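Pyruvate kinase (Cryptosporidium parvum, PDB 6P0Y) probably catalyses the last step of glycolysis, the transfer of a phosphoryl group from phosphoenolpyruvate to ADP that yields pyruvate and ATP. Local coordinates at residues 105-110 with 230-235; 359-364 with 373-378. All coordinates share one frame; numbering follows the deposited sequence.

Overall arrangement
From the N terminus the chain lays down strands 47-51 and 72-76 before contact 1, where strand 105-109 pairs with strand 232-235. The 119 residues between these segments hold 37 strand residues and contain the whole seven-stranded mixed sheet, so contact 1 closes a long excursion in which a second domain is inserted into the barrel. Strands 266-271, 289-292 and 324-326 follow. Contact 2 then closes a short loop of eight residues, laying helix 371-387 against strand 358-361, which pairs back with strand 47-51 and shuts the barrel. The two contacts run in series, neither nested nor crossed; their centres are about 18 Å apart, and both reach the same eight-stranded parallel sheet.

Contact 1: 105-110 with 230-235; sequences GIMLDT and LDFIAL. With K (potassium ion), chain E.
M107 and F232 meet across two paired strands with their side chains crossing at about a right angle, CB of M107 lying 3.8 Å from CB of F232. With CG anti to the backbone N (chi1 165°) and the chain extended as far as SD, M107 runs along the sheet toward A234 until its sulfur sits 3.7 Å from A234 CB; the bend at chi3 then turns CE back to F232 CB. The F232 ring stands with an edge to G105 CA. On the other face of the sheet, I106 CG2 and L108 CB both rest on the branched end of L230, again at about a right angle in the case of I106.

The backbone bonds F232 N to I106 O, L108 N to F232 O, A234 N to L108 O and T110 N to A234 O give a parallel register, with the strand axes 29° apart, as expected of neighbouring strands three and four in a TIM barrel. At the start of the pair D231 bonds I106 twice: its N donates to I106 O, which also accepts from F232 N, while its OD2 takes I106 N at 2.7 Å through the anti lone pair. The other oxygen, OD1, forms a salt bridge with R461 of helix 457-462, in the alpha/beta domain, which ties this end of the strand pair to that domain.

At the opposite end D109 OD1 and T110 O bind the potassium ion, 2.9 Å from D109 OD1 and 2.8 Å from T110 O, and N76 and S78 complete the ligands found. D109 OD2 passes 3.8 Å from A234 CB and forms salt bridges with R74, which binds ADP, and K270. The two cations probably fix the rotation of the carboxylate and keep OD1 on the potassium ion.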
# COMPACT_ATOMS: atom_id res chain seq x y z
N GLY A 105 37.99 -0.27 -13.34
CA GLY A 105 38.31 0.80 -12.38
C GLY A 105 39.52 0.42 -11.55
O GLY A 105 39.75 -0.79 -11.35
N ILE A 106 40.30 1.41 -11.11
CA ILE A 106 41.52 1.21 -10.27
C ILE A 106 41.34 1.98 -8.97
O ILE A 106 41.13 3.21 -9.02
CB ILE A 106 42.79 1.61 -11.03
CG1 ILE A 106 42.77 1.08 -12.47
CG2 ILE A 106 44.03 1.16 -10.26
CD1 ILE A 106 44.07 1.22 -13.22
N MET A 107 41.45 1.26 -7.85
CA MET A 107 41.16 1.75 -6.47
C MET A 107 42.46 1.70 -5.66
O MET A 107 43.09 0.62 -5.64
CB MET A 107 40.09 0.86 -5.83
CG MET A 107 39.97 1.00 -4.32
SD MET A 107 38.68 -0.08 -3.66
CE MET A 107 37.22 0.90 -4.01
N LEU A 108 42.85 2.82 -5.05
CA LEU A 108 43.95 2.89 -4.05
C LEU A 108 43.33 2.79 -2.65
O LEU A 108 42.59 3.71 -2.26
CB LEU A 108 44.74 4.19 -4.20
CG LEU A 108 46.02 4.27 -3.35
CD1 LEU A 108 47.07 5.15 -4.01
CD2 LEU A 108 45.72 4.77 -1.95
N ASP A 109 43.63 1.71 -1.93
CA ASP A 109 43.18 1.47 -0.54
C ASP A 109 44.30 1.92 0.40
O ASP A 109 45.36 1.27 0.42
CB ASP A 109 42.78 0.00 -0.37
CG ASP A 109 42.00 -0.29 0.91
OD1 ASP A 109 42.44 0.17 1.98
OD2 ASP A 109 40.98 -0.99 0.82
N THR A 110 44.07 3.01 1.14
CA THR A 110 45.08 3.72 1.98
C THR A 110 45.50 2.84 3.16
O THR A 110 44.66 2.06 3.65
CB THR A 110 44.54 5.06 2.51
OG1 THR A 110 43.41 4.79 3.34
CG2 THR A 110 44.15 6.02 1.40
N LEU A 230 44.06 7.63 -11.02
CA LEU A 230 43.25 6.47 -10.54
C LEU A 230 41.79 6.93 -10.38
O LEU A 230 41.52 8.14 -10.55
CB LEU A 230 43.83 5.94 -9.23
CG LEU A 230 44.91 4.87 -9.38
CD1 LEU A 230 46.15 5.43 -10.07
CD2 LEU A 230 45.28 4.29 -8.02
N ASP A 231 40.88 6.00 -10.07
CA ASP A 231 39.41 6.20 -10.15
C ASP A 231 38.79 6.23 -8.74
O ASP A 231 37.79 6.96 -8.57
CB ASP A 231 38.79 5.11 -11.02
CG ASP A 231 39.58 4.88 -12.29
OD1 ASP A 231 39.68 5.82 -13.10
OD2 ASP A 231 40.11 3.76 -12.45
N PHE A 232 39.33 5.47 -7.78
CA PHE A 232 38.79 5.34 -6.41
C PHE A 232 39.91 5.44 -5.37
O PHE A 232 40.96 4.79 -5.54
CB PHE A 232 38.03 4.01 -6.26
CG PHE A 232 36.99 3.77 -7.32
CD1 PHE A 232 35.78 4.43 -7.28
CD2 PHE A 232 37.24 2.91 -8.37
CE1 PHE A 232 34.83 4.23 -8.27
CE2 PHE A 232 36.28 2.69 -9.35
CZ PHE A 232 35.08 3.36 -9.30
N ILE A 233 39.70 6.25 -4.33
CA ILE A 233 40.47 6.21 -3.05
C ILE A 233 39.58 5.53 -2.01
O ILE A 233 38.54 6.11 -1.66
CB ILE A 233 40.89 7.62 -2.60
CG1 ILE A 233 41.81 8.30 -3.63
CG2 ILE A 233 41.54 7.58 -1.22
CD1 ILE A 233 41.87 9.80 -3.51
N ALA A 234 39.95 4.32 -1.58
CA ALA A 234 39.28 3.58 -0.49
C ALA A 234 39.87 4.05 0.84
O ALA A 234 40.90 3.49 1.25
CB ALA A 234 39.42 2.09 -0.70
N LEU A 235 39.25 5.05 1.46
CA LEU A 235 39.80 5.79 2.63
C LEU A 235 39.60 4.95 3.89
O LEU A 235 38.45 4.82 4.35
CB LEU A 235 39.08 7.15 2.72
CG LEU A 235 39.84 8.26 3.43
CD1 LEU A 235 41.20 8.51 2.79
CD2 LEU A 235 39.01 9.54 3.43
K K E . 44.60 -0.74 3.69

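Contact 2: 359-364 with 373-378; sequences VMLSGE and DAVNVM. With ADP (adenosine-5'-diphosphate), chain C.
M378 sends CG anti to its backbone N (chi1 -173°) and then bends at chi2 and chi3, a path that carries its sulfur and methyl across to strand 359-361. V359, with CG2 between its own N and carbonyl carbon, reaches back toward it, and the two side chains meet tip to tip, V359 CG2 3.5 Å from M378 CG. Beyond this the methionine end slides past L361 in the opposite direction, its CE lying 3.9 Å from L361 CD2.

L361 spreads its branches over three helix residues. CD1 reaches V375 CG2 at 3.4 Å, the side chains crossing at about a right angle, while CD2 lies between M378 CE and A374 CB, 4.1 Å from the latter. The small A374 side chain also receives E364, whose CB is 3.7 Å from A374 CB. No hydrogen bond joins the two segments, so the evidence is for apolar packing alone. The carboxylate of E364 instead folds back along its own segment: a bend at chi2 (102°) brings OE1 to S362 N at 2.7 Å, met nearly along the C-O axis, and OE2 accepts from L331 N. These two bonds, with G363 N bonded to Q329 OE1, probably steady the turn after the strand, where S362 OG lies 3.4 Å from ADP O2A.

The strand and helix run nearly antiparallel, 164° between their directions with axes 9.8 Å apart, as in a TIM barrel where a helix returns along the outside of the strand before it. Strand 47-51 pairs with strand 358-361 and touches V375 through C50, helix 59-68 meets V375 through L65 and K68, and helix 342-353 meets M378 through V348.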
# COMPACT_ATOMS: atom_id res chain seq x y z
N VAL A 359 30.79 -6.43 -4.43
CA VAL A 359 31.45 -7.44 -3.55
C VAL A 359 32.96 -7.33 -3.78
O VAL A 359 33.36 -6.65 -4.74
CB VAL A 359 30.91 -8.86 -3.80
CG1 VAL A 359 29.50 -9.02 -3.26
CG2 VAL A 359 30.96 -9.25 -5.27
N MET A 360 33.77 -7.95 -2.92
CA MET A 360 35.25 -7.82 -2.97
C MET A 360 35.93 -9.16 -2.68
O MET A 360 35.52 -9.84 -1.72
CB MET A 360 35.74 -6.78 -1.96
CG MET A 360 37.19 -6.38 -2.15
SD MET A 360 37.64 -4.90 -1.22
CE MET A 360 38.24 -5.64 0.30
N LEU A 361 36.93 -9.50 -3.49
CA LEU A 361 37.87 -10.62 -3.25
C LEU A 361 39.20 -10.04 -2.76
O LEU A 361 39.70 -9.08 -3.37
CB LEU A 361 38.03 -11.41 -4.56
CG LEU A 361 36.75 -12.07 -5.06
CD1 LEU A 361 36.70 -12.07 -6.57
CD2 LEU A 361 36.60 -13.48 -4.52
N SER A 362 39.73 -10.60 -1.67
CA SER A 362 40.97 -10.16 -0.98
C SER A 362 42.06 -11.21 -1.17
O SER A 362 42.70 -11.19 -2.24
CB SER A 362 40.68 -9.87 0.47
OG SER A 362 39.84 -8.72 0.59
N GLY A 363 42.23 -12.13 -0.21
CA GLY A 363 43.19 -13.24 -0.29
C GLY A 363 42.92 -14.16 -1.46
O GLY A 363 43.89 -14.71 -2.02
N GLU A 364 41.64 -14.32 -1.84
CA GLU A 364 41.20 -15.27 -2.90
C GLU A 364 41.88 -14.93 -4.23
O GLU A 364 42.14 -15.86 -5.00
CB GLU A 364 39.68 -15.25 -3.07
CG GLU A 364 38.89 -15.47 -1.79
CD GLU A 364 38.31 -14.21 -1.17
OE1 GLU A 364 38.97 -13.15 -1.27
OE2 GLU A 364 37.20 -14.28 -0.61
N ASP A 373 38.85 -19.01 -10.46
CA ASP A 373 37.73 -19.82 -9.91
C ASP A 373 36.99 -19.00 -8.86
O ASP A 373 35.74 -19.05 -8.84
CB ASP A 373 38.24 -21.15 -9.35
CG ASP A 373 38.87 -22.06 -10.39
OD1 ASP A 373 38.25 -22.24 -11.46
OD2 ASP A 373 39.98 -22.58 -10.13
N ALA A 374 37.72 -18.27 -8.01
CA ALA A 374 37.16 -17.42 -6.93
C ALA A 374 36.25 -16.34 -7.53
O ALA A 374 35.11 -16.21 -7.04
CB ALA A 374 38.28 -16.81 -6.12
N VAL A 375 36.72 -15.62 -8.55
CA VAL A 375 35.95 -14.55 -9.25
C VAL A 375 34.74 -15.19 -9.96
O VAL A 375 33.65 -14.59 -9.93
CB VAL A 375 36.81 -13.75 -10.25
CG1 VAL A 375 35.98 -12.76 -11.05
CG2 VAL A 375 37.97 -13.04 -9.58
N ASN A 376 34.96 -16.36 -10.58
CA ASN A 376 33.91 -17.11 -11.32
C ASN A 376 32.76 -17.46 -10.36
O ASN A 376 31.60 -17.14 -10.70
CB ASN A 376 34.47 -18.38 -11.98
CG ASN A 376 33.39 -19.18 -12.67
OD1 ASN A 376 33.14 -20.33 -12.31
ND2 ASN A 376 32.71 -18.57 -13.63
N VAL A 377 33.08 -18.07 -9.22
CA VAL A 377 32.10 -18.47 -8.16
C VAL A 377 31.33 -17.22 -7.72
O VAL A 377 30.08 -17.26 -7.73
CB VAL A 377 32.80 -19.16 -6.98
CG1 VAL A 377 31.92 -19.19 -5.73
CG2 VAL A 377 33.25 -20.57 -7.34
N MET A 378 32.05 -16.16 -7.33
CA MET A 378 31.48 -14.88 -6.84
C MET A 378 30.44 -14.37 -7.85
O MET A 378 29.35 -13.95 -7.41
CB MET A 378 32.56 -13.81 -6.66
CG MET A 378 32.05 -12.54 -6.00
SD MET A 378 31.52 -12.82 -4.29
CE MET A 378 33.01 -12.37 -3.41
PB ADP C . 45.02 -7.41 4.53
O1B ADP C . 46.37 -6.90 5.00
O2B ADP C . 45.01 -8.95 4.68
O3B ADP C . 43.85 -6.77 5.20
PA ADP C . 44.05 -7.66 1.82
O1A ADP C . 44.54 -7.04 0.53
O2A ADP C . 42.62 -7.48 2.16
O3A ADP C . 44.98 -7.09 2.97
O5' ADP C . 44.47 -9.21 1.87
C5' ADP C . 45.02 -10.04 0.82
C4' ADP C . 46.38 -10.56 1.20
O4' ADP C . 47.17 -10.75 0.00
C3' ADP C . 47.22 -9.68 2.12
O3' ADP C . 47.04 -10.06 3.48
C2' ADP C . 48.65 -9.98 1.67
O2' ADP C . 49.16 -11.14 2.31
C1' ADP C . 48.46 -10.19 0.17
N9 ADP C . 48.54 -8.97 -0.64
C8 ADP C . 47.53 -8.10 -0.93
N7 ADP C . 47.90 -7.08 -1.68
C5 ADP C . 49.25 -7.30 -1.89
C6 ADP C . 50.23 -6.58 -2.59
N6 ADP C . 49.99 -5.46 -3.28
N1 ADP C . 51.50 -7.06 -2.58
C2 ADP C . 51.75 -8.19 -1.92
N3 ADP C . 50.90 -8.97 -1.23
C4 ADP C . 49.66 -8.46 -1.25